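Local coordinates for protein uncharacterized RNA methyltransferase pyrab10780 (Pyrococcus abyssi, PDB 2JJQ) that methylates carbon 5 of uridine 54 in tRNA, using S-adenosyl-L-methionine as the methyl donor, at residues L133-G141 against I175-I185; V371-I382 against V396-D404. One frame throughout, in Å; residues are numbered along the deposited sequence.

Interaction 1 of 2, residues L133-G141 against I175-I185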
loop_
_atom_site.group_PDB
_atom_site.type_symbol
_atom_site.label_atom_id
_atom_site.label_comp_id
_atom_site.label_asym_id
_atom_site.label_seq_id
_atom_site.Cartn_x
_atom_site.Cartn_y
_atom_site.Cartn_z
ATOM N N LEU A 133 -2.958 -14.110 -1.057
ATOM C CA LEU A 133 -4.118 -14.985 -1.049
ATOM C C LEU A 133 -3.907 -16.112 -0.057
ATOM O O LEU A 133 -2.889 -16.822 -0.098
ATOM C CB LEU A 133 -4.326 -15.577 -2.449
ATOM C CG LEU A 133 -4.602 -14.568 -3.572
ATOM C CD1 LEU A 133 -4.337 -15.203 -4.926
ATOM C CD2 LEU A 133 -6.036 -14.099 -3.464
ATOM N N ALA A 134 -4.842 -16.257 0.884
ATOM C CA ALA A 134 -4.816 -17.381 1.773
ATOM C C ALA A 134 -5.281 -18.657 1.052
ATOM O O ALA A 134 -6.203 -18.617 0.228
ATOM C CB ALA A 134 -5.691 -17.100 3.062
ATOM N N ILE A 135 -4.652 -19.793 1.382
ATOM C CA ILE A 135 -4.947 -21.050 0.661
ATOM C C ILE A 135 -5.491 -22.026 1.706
ATOM O O ILE A 135 -4.761 -22.568 2.497
ATOM C CB ILE A 135 -3.671 -21.613 -0.019
ATOM C CG1 ILE A 135 -3.020 -20.531 -0.911
ATOM C CG2 ILE A 135 -3.946 -22.942 -0.769
ATOM C CD1 ILE A 135 -1.592 -20.897 -1.276
ATOM N N THR A 136 -6.802 -22.226 1.731
ATOM C CA THR A 136 -7.363 -22.941 2.866
ATOM C C THR A 136 -8.239 -24.102 2.419
ATOM O O THR A 136 -8.580 -24.236 1.242
ATOM C CB THR A 136 -8.195 -21.995 3.768
ATOM O OG1 THR A 136 -9.436 -21.709 3.120
ATOM C CG2 THR A 136 -7.492 -20.654 3.968
ATOM N N LYS A 137 -8.584 -24.957 3.384
ATOM C CA LYS A 137 -9.456 -26.091 3.105
ATOM C C LYS A 137 -10.719 -25.643 2.356
ATOM O O LYS A 137 -11.078 -26.195 1.307
ATOM C CB LYS A 137 -9.767 -26.839 4.412
ATOM C CG LYS A 137 -10.773 -27.973 4.271
ATOM C CD LYS A 137 -10.871 -28.799 5.565
ATOM C CE LYS A 137 -12.119 -29.687 5.546
ATOM N NZ LYS A 137 -13.346 -28.838 5.360
ATOM N N ASP A 138 -11.351 -24.585 2.838
ATOM C CA ASP A 138 -12.590 -24.114 2.213
ATOM C C ASP A 138 -12.470 -23.027 1.153
ATOM O O ASP A 138 -13.437 -22.340 0.857
ATOM C CB ASP A 138 -13.583 -23.694 3.290
ATOM C CG ASP A 138 -14.208 -24.903 3.981
ATOM O OD1 ASP A 138 -14.444 -25.924 3.277
ATOM O OD2 ASP A 138 -14.441 -24.842 5.206
ATOM N N GLY A 139 -11.288 -22.836 0.591
ATOM C CA GLY A 139 -11.182 -21.910 -0.532
ATOM C C GLY A 139 -9.882 -21.135 -0.530
ATOM O O GLY A 139 -9.128 -21.195 0.451
ATOM N N ILE A 140 -9.689 -20.375 -1.611
ATOM C CA ILE A 140 -8.506 -19.517 -1.823
ATOM C C ILE A 140 -9.008 -18.067 -1.941
ATOM O O ILE A 140 -9.881 -17.753 -2.775
ATOM C CB ILE A 140 -7.748 -19.937 -3.114
ATOM C CG1 ILE A 140 -7.098 -21.326 -2.969
ATOM C CG2 ILE A 140 -6.673 -18.881 -3.508
ATOM C CD1 ILE A 140 -6.786 -22.034 -4.278
ATOM N N GLY A 141 -8.489 -17.184 -1.094
ATOM C CA GLY A 141 -8.906 -15.786 -1.137
ATOM C C GLY A 141 -8.517 -15.098 0.151
ATOM O O GLY A 141 -7.354 -15.033 0.503
ATOM N N ILE A 175 -2.061 -27.995 -6.304
ATOM C CA ILE A 175 -2.537 -28.525 -5.070
ATOM C C ILE A 175 -3.172 -29.887 -5.378
ATOM O O ILE A 175 -2.993 -30.848 -4.647
ATOM C CB ILE A 175 -3.626 -27.609 -4.452
ATOM C CG1 ILE A 175 -2.966 -26.381 -3.797
ATOM C CG2 ILE A 175 -4.342 -28.345 -3.317
ATOM C CD1 ILE A 175 -3.939 -25.272 -3.443
ATOM N N GLU A 176 -3.951 -29.940 -6.438
ATOM C CA GLU A 176 -4.719 -31.168 -6.667
ATOM C C GLU A 176 -3.778 -32.284 -7.081
ATOM O O GLU A 176 -3.860 -33.431 -6.588
ATOM C CB GLU A 176 -5.777 -30.961 -7.731
ATOM C CG GLU A 176 -6.367 -32.305 -8.236
ATOM C CD GLU A 176 -7.514 -32.092 -9.178
ATOM O OE1 GLU A 176 -8.306 -31.151 -8.908
ATOM O OE2 GLU A 176 -7.632 -32.851 -10.178
ATOM N N GLU A 177 -2.883 -31.981 -8.003
ATOM C CA GLU A 177 -2.091 -33.053 -8.607
ATOM C C GLU A 177 -0.915 -33.469 -7.790
ATOM O O GLU A 177 -0.446 -34.605 -7.948
ATOM C CB GLU A 177 -1.610 -32.709 -10.013
ATOM C CG GLU A 177 -2.711 -32.346 -10.945
ATOM C CD GLU A 177 -2.163 -31.882 -12.278
ATOM O OE1 GLU A 177 -1.048 -32.335 -12.642
ATOM O OE2 GLU A 177 -2.866 -31.092 -12.954
ATOM N N GLU A 178 -0.436 -32.590 -6.909
ATOM C CA GLU A 178 0.648 -32.929 -6.010
ATOM C C GLU A 178 0.116 -33.227 -4.608
ATOM O O GLU A 178 0.906 -33.466 -3.699
ATOM C CB GLU A 178 1.701 -31.795 -5.944
ATOM C CG GLU A 178 2.424 -31.550 -7.273
ATOM C CD GLU A 178 3.295 -32.752 -7.729
ATOM O OE1 GLU A 178 3.728 -33.568 -6.877
ATOM O OE2 GLU A 178 3.532 -32.860 -8.959
ATOM N N LYS A 179 -1.216 -33.194 -4.456
ATOM C CA LYS A 179 -1.905 -33.511 -3.181
ATOM C C LYS A 179 -1.275 -32.714 -2.043
ATOM O O LYS A 179 -0.748 -33.251 -1.050
ATOM C CB LYS A 179 -1.898 -35.030 -2.928
ATOM C CG LYS A 179 -2.628 -35.810 -4.043
ATOM C CD LYS A 179 -4.121 -35.332 -4.199
ATOM C CE LYS A 179 -4.860 -36.078 -5.333
ATOM N NZ LYS A 179 -5.984 -35.291 -5.939
ATOM N N ILE A 180 -1.283 -31.396 -2.217
ATOM C CA ILE A 180 -0.638 -30.546 -1.228
ATOM C C ILE A 180 -1.576 -30.228 -0.056
ATOM O O ILE A 180 -2.706 -29.783 -0.259
ATOM C CB ILE A 180 -0.193 -29.218 -1.880
ATOM C CG1 ILE A 180 0.656 -29.511 -3.128
ATOM C CG2 ILE A 180 0.521 -28.354 -0.850
ATOM C CD1 ILE A 180 1.237 -28.231 -3.786
ATOM N N SER A 181 -1.065 -30.392 1.153
ATOM C CA SER A 181 -1.799 -30.102 2.387
ATOM C C SER A 181 -2.002 -28.587 2.513
ATOM O O SER A 181 -1.075 -27.821 2.317
ATOM C CB SER A 181 -1.011 -30.688 3.588
ATOM O OG SER A 181 -0.918 -29.831 4.705
ATOM N N VAL A 182 -3.228 -28.150 2.756
ATOM C CA VAL A 182 -3.496 -26.704 2.848
ATOM C C VAL A 182 -4.002 -26.282 4.244
ATOM O O VAL A 182 -4.171 -27.102 5.146
ATOM C CB VAL A 182 -4.439 -26.184 1.732
ATOM C CG1 VAL A 182 -3.849 -26.415 0.337
ATOM C CG2 VAL A 182 -5.866 -26.794 1.874
ATOM N N TRP A 183 -4.180 -24.984 4.436
ATOM C CA TRP A 183 -4.424 -24.439 5.795
ATOM C C TRP A 183 -5.814 -24.808 6.230
ATOM O O TRP A 183 -6.805 -24.497 5.540
ATOM C CB TRP A 183 -4.334 -22.925 5.731
ATOM C CG TRP A 183 -4.332 -22.155 7.017
ATOM C CD1 TRP A 183 -4.368 -22.634 8.292
ATOM C CD2 TRP A 183 -4.167 -20.746 7.117
ATOM N NE1 TRP A 183 -4.323 -21.579 9.201
ATOM C CE2 TRP A 183 -4.163 -20.413 8.492
ATOM C CE3 TRP A 183 -4.038 -19.724 6.172
ATOM C CZ2 TRP A 183 -4.040 -19.099 8.934
ATOM C CZ3 TRP A 183 -3.914 -18.423 6.618
ATOM C CH2 TRP A 183 -3.907 -18.125 7.984
ATOM N N ASN A 184 -5.893 -25.446 7.392
ATOM C CA ASN A 184 -7.184 -25.688 8.035
ATOM C C ASN A 184 -7.279 -24.644 9.105
ATOM O O ASN A 184 -6.584 -24.740 10.121
ATOM C CB ASN A 184 -7.164 -27.033 8.720
ATOM C CG ASN A 184 -8.401 -27.264 9.610
ATOM O OD1 ASN A 184 -9.193 -26.352 9.851
ATOM N ND2 ASN A 184 -8.555 -28.497 10.085
ATOM N N ILE A 185 -8.106 -23.628 8.870
ATOM C CA ILE A 185 -8.182 -22.485 9.800
ATOM C C ILE A 185 -8.750 -22.813 11.195
ATOM O O ILE A 185 -8.345 -22.212 12.196
ATOM C CB ILE A 185 -8.961 -21.345 9.173
ATOM C CG1 ILE A 185 -8.142 -20.763 8.023
ATOM C CG2 ILE A 185 -9.265 -20.283 10.237
ATOM C CD1 ILE A 185 -8.994 -20.058 6.994
#
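Ile135 rests its CG2 methyl against two aliphatic tips of 175-185, touching Ile175 CD1 at 3.5 Å and Val182 CG1 at 3.6 Å. The two partners reach it differently: the Ile175 chain comes in obliquely from the last turns of helix 162-178, whereas Val182 crosses Ile135 at about a right angle. The Ile135 rotamer (chi1 -54°) sets CG2 opposite the backbone N and so aims it at both. Beta-branched residues suit the place: Ile135 and Val182 offer methyls one bond from CB, and Ile175 extends the longer CD1 arm to reach Ile135. On the other side of the strand end, Thr136 CG2 presses on Ile185 CD1 at 3.4 Å, tighter than usual for two methyls. Ile185 also sets CG1 over one face of the Trp183 indole, towards its rim, while Ala134 CB approaches CZ3 of the ring obliquely.

The chain after helix 162-178 forms a single beta bridge, Thr136 with Trp183, at the end of strand 130-136, outermost in its five-stranded sheet. Trp183 N donates to Ile135 O at 3.2 Å, and Lys137 N to Trp183 O at 2.8 Å. In the type I turn from Thr136 to Gly139, Thr136 OG1 donates to Gly139 O at 2.7 Å, and the same oxygen accepts Thr136 N. Beyond the contact, Arg193 of the neighbouring strand 192-199 makes a cation-pi interaction with Trp183 and pairs with Ile135.

Across the contact the polar link is two backbone bonds, while the side chains contribute apolar contact; the hydroxyl of Thr136 is spent on its own turn, leaving its methyl for Ile185.

Interaction 2 of 2, residues V371-I382 against V396-D404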
loop_
_atom_site.group_PDB
_atom_site.type_symbol
_atom_site.label_atom_id
_atom_site.label_comp_id
_atom_site.label_asym_id
_atom_site.label_seq_id
_atom_site.Cartn_x
_atom_site.Cartn_y
_atom_site.Cartn_z
ATOM N N VAL A 371 12.114 16.587 14.016
ATOM C CA VAL A 371 11.502 17.915 13.843
ATOM C C VAL A 371 12.329 19.074 14.419
ATOM O O VAL A 371 12.505 20.116 13.763
ATOM C CB VAL A 371 9.932 18.028 14.063
ATOM C CG1 VAL A 371 9.153 16.677 14.244
ATOM C CG2 VAL A 371 9.446 19.315 14.766
ATOM N N LYS A 372 12.899 18.853 15.600
ATOM C CA LYS A 372 13.841 19.852 16.154
ATOM C C LYS A 372 15.019 20.140 15.226
ATOM O O LYS A 372 15.412 21.314 15.001
ATOM C CB LYS A 372 14.374 19.383 17.508
ATOM C CG LYS A 372 13.273 19.285 18.579
ATOM C CD LYS A 372 13.837 19.149 19.976
ATOM C CE LYS A 372 12.724 19.071 21.033
ATOM N NZ LYS A 372 13.316 19.201 22.421
ATOM N N ARG A 373 15.593 19.066 14.671
ATOM C CA ARG A 373 16.757 19.184 13.811
ATOM C C ARG A 373 16.401 19.930 12.529
ATOM O O ARG A 373 17.153 20.795 12.077
ATOM C CB ARG A 373 17.333 17.815 13.507
ATOM C CG ARG A 373 18.100 17.223 14.675
ATOM C CD ARG A 373 18.644 15.856 14.310
ATOM N NE ARG A 373 19.609 15.500 15.330
ATOM C CZ ARG A 373 19.458 14.475 16.155
ATOM N NH1 ARG A 373 18.393 13.685 16.035
ATOM N NH2 ARG A 373 20.387 14.230 17.082
ATOM N N LEU A 374 15.214 19.643 11.977
ATOM C CA LEU A 374 14.750 20.319 10.756
ATOM C C LEU A 374 14.522 21.818 11.037
ATOM O O LEU A 374 14.837 22.687 10.213
ATOM C CB LEU A 374 13.436 19.651 10.275
ATOM C CG LEU A 374 13.659 18.302 9.553
ATOM C CD1 LEU A 374 12.311 17.487 9.380
ATOM C CD2 LEU A 374 14.315 18.517 8.182
ATOM N N ASN A 375 13.948 22.104 12.203
ATOM C CA ASN A 375 13.722 23.501 12.656
ATOM C C ASN A 375 15.019 24.311 12.853
ATOM O O ASN A 375 15.050 25.535 12.652
ATOM C CB ASN A 375 12.832 23.511 13.913
ATOM C CG ASN A 375 11.361 23.270 13.589
ATOM O OD1 ASN A 375 10.941 23.452 12.453
ATOM N ND2 ASN A 375 10.565 22.924 14.597
ATOM N N ARG A 376 16.072 23.625 13.257
ATOM C CA ARG A 376 17.358 24.260 13.554
ATOM C C ARG A 376 18.133 24.440 12.264
ATOM O O ARG A 376 18.666 25.511 11.999
ATOM C CB ARG A 376 18.135 23.399 14.540
ATOM C CG ARG A 376 19.498 23.899 14.922
ATOM C CD ARG A 376 19.940 23.200 16.231
ATOM N NE ARG A 376 20.639 21.931 16.002
ATOM C CZ ARG A 376 20.173 20.725 16.343
ATOM N NH1 ARG A 376 18.989 20.599 16.949
ATOM N NH2 ARG A 376 20.895 19.640 16.086
ATOM N N GLU A 377 18.171 23.394 11.440
ATOM C CA GLU A 377 18.950 23.429 10.204
ATOM C C GLU A 377 18.246 24.175 9.095
ATOM O O GLU A 377 18.896 24.800 8.243
ATOM C CB GLU A 377 19.289 22.004 9.718
ATOM C CG GLU A 377 20.237 21.242 10.604
ATOM C CD GLU A 377 21.467 22.052 10.998
ATOM O OE1 GLU A 377 22.162 22.580 10.081
ATOM O OE2 GLU A 377 21.726 22.132 12.226
ATOM N N LYS A 378 16.918 24.070 9.061
ATOM C CA LYS A 378 16.117 24.767 8.079
ATOM C C LYS A 378 16.559 24.541 6.626
ATOM O O LYS A 378 16.876 25.486 5.901
ATOM C CB LYS A 378 16.057 26.276 8.399
ATOM C CG LYS A 378 15.382 26.653 9.715
ATOM C CD LYS A 378 13.880 26.294 9.715
ATOM C CE LYS A 378 13.121 26.792 8.510
ATOM N NZ LYS A 378 12.853 28.283 8.507
ATOM N N PRO A 379 16.522 23.283 6.171
ATOM C CA PRO A 379 16.691 23.087 4.734
ATOM C C PRO A 379 15.660 23.915 4.001
ATOM O O PRO A 379 14.569 24.115 4.534
ATOM C CB PRO A 379 16.410 21.584 4.541
ATOM C CG PRO A 379 15.599 21.146 5.765
ATOM C CD PRO A 379 16.082 22.054 6.888
ATOM N N GLY A 380 16.017 24.422 2.819
ATOM C CA GLY A 380 15.187 25.324 2.061
ATOM C C GLY A 380 13.801 24.741 1.753
ATOM O O GLY A 380 12.802 25.464 1.770
ATOM N N VAL A 381 13.766 23.418 1.508
ATOM C CA VAL A 381 12.527 22.760 1.143
ATOM C C VAL A 381 12.397 21.440 1.916
ATOM O O VAL A 381 13.354 20.672 2.032
ATOM C CB VAL A 381 12.415 22.483 -0.375
ATOM C CG1 VAL A 381 11.104 21.661 -0.664
ATOM C CG2 VAL A 381 12.378 23.797 -1.163
ATOM N N ILE A 382 11.221 21.208 2.471
ATOM C CA ILE A 382 10.881 19.869 2.934
ATOM C C ILE A 382 9.770 19.314 2.059
ATOM O O ILE A 382 8.752 19.987 1.831
ATOM C CB ILE A 382 10.437 19.842 4.441
ATOM C CG1 ILE A 382 11.608 20.254 5.323
ATOM C CG2 ILE A 382 9.941 18.446 4.771
ATOM C CD1 ILE A 382 11.192 20.559 6.816
ATOM N N VAL A 396 3.075 19.121 10.707
ATOM C CA VAL A 396 3.358 20.372 10.002
ATOM C C VAL A 396 3.255 21.576 10.981
ATOM O O VAL A 396 4.032 22.527 10.874
ATOM C CB VAL A 396 2.532 20.543 8.694
ATOM C CG1 VAL A 396 2.747 21.956 8.084
ATOM C CG2 VAL A 396 2.985 19.534 7.673
ATOM N N LYS A 397 2.340 21.499 11.942
ATOM C CA LYS A 397 2.221 22.536 12.993
ATOM C C LYS A 397 3.491 22.673 13.812
ATOM O O LYS A 397 3.853 23.786 14.214
ATOM C CB LYS A 397 1.054 22.229 13.952
ATOM C CG LYS A 397 -0.305 22.469 13.365
ATOM C CD LYS A 397 -1.427 22.068 14.351
ATOM C CE LYS A 397 -2.108 20.804 13.884
ATOM N NZ LYS A 397 -3.518 20.741 14.381
ATOM N N MET A 398 4.155 21.546 14.066
ATOM C CA MET A 398 5.400 21.548 14.824
ATOM C C MET A 398 6.578 22.084 13.999
ATOM O O MET A 398 7.547 22.588 14.554
ATOM C CB MET A 398 5.739 20.153 15.325
ATOM C CG MET A 398 4.576 19.399 15.936
ATOM S SD MET A 398 4.977 17.663 16.210
ATOM C CE MET A 398 3.627 17.151 17.285
ATOM N N LEU A 399 6.521 21.948 12.673
ATOM C CA LEU A 399 7.631 22.445 11.836
ATOM C C LEU A 399 7.570 23.952 11.629
ATOM O O LEU A 399 6.489 24.498 11.385
ATOM C CB LEU A 399 7.544 21.766 10.463
ATOM C CG LEU A 399 7.969 20.293 10.550
ATOM C CD1 LEU A 399 7.512 19.541 9.294
ATOM C CD2 LEU A 399 9.516 20.073 10.818
ATOM N N ASP A 400 8.723 24.610 11.605
ATOM C CA ASP A 400 8.732 26.061 11.309
ATOM C C ASP A 400 8.677 26.366 9.820
ATOM O O ASP A 400 9.557 27.051 9.261
ATOM C CB ASP A 400 9.908 26.737 12.012
ATOM C CG ASP A 400 9.830 26.587 13.532
ATOM O OD1 ASP A 400 8.701 26.512 14.085
ATOM O OD2 ASP A 400 10.900 26.549 14.173
ATOM N N TYR A 401 7.609 25.862 9.179
ATOM C CA TYR A 401 7.472 25.880 7.736
ATOM C C TYR A 401 6.021 26.057 7.422
ATOM O O TYR A 401 5.174 25.685 8.219
ATOM C CB TYR A 401 7.877 24.491 7.155
ATOM C CG TYR A 401 9.369 24.253 7.100
ATOM C CD1 TYR A 401 10.057 24.343 5.892
ATOM C CD2 TYR A 401 10.094 23.903 8.252
ATOM C CE1 TYR A 401 11.445 24.130 5.840
ATOM C CE2 TYR A 401 11.465 23.688 8.211
ATOM C CZ TYR A 401 12.127 23.807 6.991
ATOM O OH TYR A 401 13.472 23.582 6.915
ATOM N N ARG A 402 5.729 26.582 6.246
ATOM C CA ARG A 402 4.344 26.665 5.754
ATOM C C ARG A 402 4.160 25.686 4.572
ATOM O O ARG A 402 5.141 25.264 4.003
ATOM C CB ARG A 402 4.033 28.085 5.325
ATOM C CG ARG A 402 4.871 28.549 4.162
ATOM C CD ARG A 402 4.466 29.939 3.679
ATOM N NE ARG A 402 4.555 29.947 2.229
ATOM C CZ ARG A 402 5.511 30.531 1.527
ATOM N NH1 ARG A 402 6.484 31.221 2.127
ATOM N NH2 ARG A 402 5.472 30.426 0.209
ATOM N N ILE A 403 2.916 25.327 4.244
ATOM C CA ILE A 403 2.644 24.513 3.044
ATOM C C ILE A 403 2.687 25.406 1.808
ATOM O O ILE A 403 1.891 26.347 1.648
ATOM C CB ILE A 403 1.266 23.805 3.183
ATOM C CG1 ILE A 403 1.323 22.887 4.395
ATOM C CG2 ILE A 403 0.926 23.005 1.930
ATOM C CD1 ILE A 403 -0.030 22.413 4.792
ATOM N N ASP A 404 3.669 25.166 0.954
ATOM C CA ASP A 404 3.850 25.957 -0.236
ATOM C C ASP A 404 2.968 25.390 -1.360
ATOM O O ASP A 404 2.262 26.132 -2.061
ATOM C CB ASP A 404 5.330 25.910 -0.630
ATOM C CG ASP A 404 5.603 26.593 -1.945
ATOM O OD1 ASP A 404 4.903 27.593 -2.201
ATOM O OD2 ASP A 404 6.543 26.181 -2.689
HETATM O O HOH W 1 13.323 27.468 12.983
HETATM O O HOH W 2 10.468 28.455 7.084
#
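Tyr401 lies with one ring face on Ile382 CD1, a CH-pi contact 3.5 Å from the methyl to the ring centroid. This is the tightly packed side, where Leu399 CD2 also reaches in to Val371 CB and Leu374 CB. It joins two helix-to-strand connections, leading into strands 381-386 and 403-409, of the class I-like SAM-binding methyltransferase domain. A tyrosine suits the place because its ring fills an apolar site while its hydroxyl donates to Pro379 O at 2.7 Å, in the carbonyl plane and on a lone pair. Lys378 leaves the helix with positive phi just before this proline.

Asn375 uses both ends of its amide: OD1 accepts Asp400 N at 2.6 Å, and ND2 donates almost within the amide plane to Met398 O at 3.0 Å. These two bonds fix the flip of the amide, against which the Asp400 carboxylate stacks with planes 12° apart.

Outward the contact becomes wetter. Lys378, bent at three successive torsions, folds its CE against the ring; NZ stands over the face opposite Ile382, 5.0 Å from the centroid and 18° off the ring normal, a cation-pi contact. One water accepts from Lys378 NZ and donates to Asp400 O; a second links Asn375 O to Asp400 OD2.

The chemistry implies a division of labour: directional bonds fix the loop after helix 389-398 against the helix 368-377 terminus, whereas on the outer side two waters supplement the direct contacts, and the Lys378 and Asp400 charges do not meet directly.

The two contacts do not touch: their centres lie about 51 Å apart, on opposite sides of the chain's centre. Interaction 1 belongs to the central region, at the edge of a five-stranded sheet; Ile140 is about 9 Å, side chain to side chain, from Cys157, a probable cluster ligand. Interaction 2 lies in the catalytic domain, with the Leu374 side chain about 7 Å from that of Tyr298 of the methyl-donor site. Five of nine touching residues are buried and one exposed in interaction 1, against six of eleven buried and four exposed in interaction 2. Main-chain pairing unites the backbones in interaction 1, whereas side-chain amide and phenol groups bind backbone atoms in interaction 2, whose exposed rim adds bridging waters.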